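Local coordinates for protein N(2),N(2)-dimethylguanosine tRNA methyltransferase (Pyrococcus horikoshii, PDB 2DUL) that probably transfers two methyl groups from S-adenosyl-L-methionine to the exocyclic nitrogen of guanine 26 in a number of tRNAs, at residues V291-A294 against E295-S298. Numbering follows the deposited sequence.
Sequences VKEA and ESLS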
loop_
_atom_site.group_PDB
_atom_site.type_symbol
_atom_site.label_atom_id
_atom_site.label_comp_id
_atom_site.label_asym_id
_atom_site.label_seq_id
_atom_site.Cartn_x
_atom_site.Cartn_y
_atom_site.Cartn_z
ATOM N N VAL A 291 -6.705 10.488 9.729
ATOM C CA VAL A 291 -7.437 11.639 9.209
ATOM C C VAL A 291 -7.170 12.844 10.104
ATOM O O VAL A 291 -6.914 13.948 9.621
ATOM C CB VAL A 291 -8.961 11.371 9.170
ATOM C CG1 VAL A 291 -9.711 12.656 8.818
ATOM C CG2 VAL A 291 -9.271 10.296 8.142
ATOM N N LYS A 292 -7.215 12.612 11.412
ATOM C CA LYS A 292 -6.998 13.658 12.404
ATOM C C LYS A 292 -5.553 14.148 12.391
ATOM O O LYS A 292 -5.295 15.354 12.426
ATOM C CB LYS A 292 -7.374 13.124 13.791
ATOM C CG LYS A 292 -7.410 14.162 14.905
ATOM C CD LYS A 292 -6.030 14.438 15.472
ATOM C CE LYS A 292 -6.119 15.296 16.721
ATOM N NZ LYS A 292 -4.775 15.501 17.332
ATOM N N GLU A 293 -4.611 13.210 12.341
ATOM C CA GLU A 293 -3.196 13.559 12.320
ATOM C C GLU A 293 -2.877 14.365 11.064
ATOM O O GLU A 293 -2.121 15.337 11.114
ATOM C CB GLU A 293 -2.332 12.294 12.346
ATOM C CG GLU A 293 -0.828 12.568 12.313
ATOM C CD GLU A 293 -0.310 13.189 13.602
ATOM O OE1 GLU A 293 0.879 13.577 13.646
ATOM O OE2 GLU A 293 -1.088 13.279 14.575
ATOM N N ALA A 294 -3.459 13.957 9.942
ATOM C CA ALA A 294 -3.229 14.641 8.676
ATOM C C ALA A 294 -3.710 16.086 8.741
ATOM O O ALA A 294 -3.071 16.988 8.194
ATOM C CB ALA A 294 -3.938 13.906 7.549
ATOM N N GLU A 295 -4.840 16.300 9.407
ATOM C CA GLU A 295 -5.403 17.638 9.541
ATOM C C GLU A 295 -4.512 18.566 10.366
ATOM O O GLU A 295 -4.422 19.760 10.080
ATOM C CB GLU A 295 -6.794 17.564 10.176
ATOM C CG GLU A 295 -7.836 16.902 9.298
ATOM C CD GLU A 295 -9.189 16.805 9.967
ATOM O OE1 GLU A 295 -9.294 16.118 11.004
ATOM O OE2 GLU A 295 -10.146 17.422 9.459
ATOM N N SER A 296 -3.853 18.016 11.384
ATOM C CA SER A 296 -2.986 18.805 12.254
ATOM C C SER A 296 -1.530 18.848 11.791
ATOM O O SER A 296 -0.655 19.315 12.520
ATOM C CB SER A 296 -3.041 18.262 13.682
ATOM O OG SER A 296 -2.459 16.972 13.754
ATOM N N LEU A 297 -1.269 18.357 10.585
ATOM C CA LEU A 297 0.086 18.364 10.045
ATOM C C LEU A 297 0.173 19.167 8.759
ATOM O O LEU A 297 -0.780 19.229 7.983
ATOM C CB LEU A 297 0.568 16.939 9.752
ATOM C CG LEU A 297 1.040 16.039 10.892
ATOM C CD1 LEU A 297 1.383 14.660 10.333
ATOM C CD2 LEU A 297 2.255 16.656 11.567
ATOM N N SER A 298 1.324 19.789 8.540
ATOM C CA SER A 298 1.546 20.539 7.317
ATOM C C SER A 298 2.117 19.487 6.373
ATOM O O SER A 298 3.153 18.888 6.660
ATOM C CB SER A 298 2.558 21.666 7.548
ATOM O OG SER A 298 3.793 21.159 8.021
#
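Glu293 and Leu297 meet at a slant as the helix ends, the methyl CD1 of Leu297 lying 3.6 Å from CG of Glu293 and 3.5 Å from its OE1. The Glu293 chain starts anti to its own amide nitrogen and then bends at chi2 (70°), which brings the aliphatic part and one carboxylate oxygen alongside the leucine branch. Both side chains also touch helix 33-46 at Asn44, so the pair faces that helix.

Ser296 folds its hydroxyl back over the last turn. Its chi1 places OG in the cleft flanked by the amide nitrogen and the carbonyl carbon, and Ser296 OG donates to Glu293 O at 3.1 Å, approaching 34° off the carbonyl plane. Ser296 N bonds Lys292 O at 3.2 Å and reaches Glu293 O only weakly, at a bent 123°. Glu295 and Val291 run alongside one another in a common direction: Glu295 CG lies 3.1 Å from Val291 O, which Glu295 N also bonds, while OE1 approaches CG1 of Val291 only loosely.

At Ser296 the backbone leaves the helix, and Leu297 N then bonds Ala294 O at 3.3 Å from above the carbonyl plane, while Lys302 NZ bonds the carbonyls of Glu295 and Leu297. Ala294 packs on Leu306 and Leu309 of helix 302-314. This is the C-terminal end of helix 284-295, where i to i-4 amide bonding gives way to an i to i-3 bond and a serine hydroxyl binds a last-turn carbonyl.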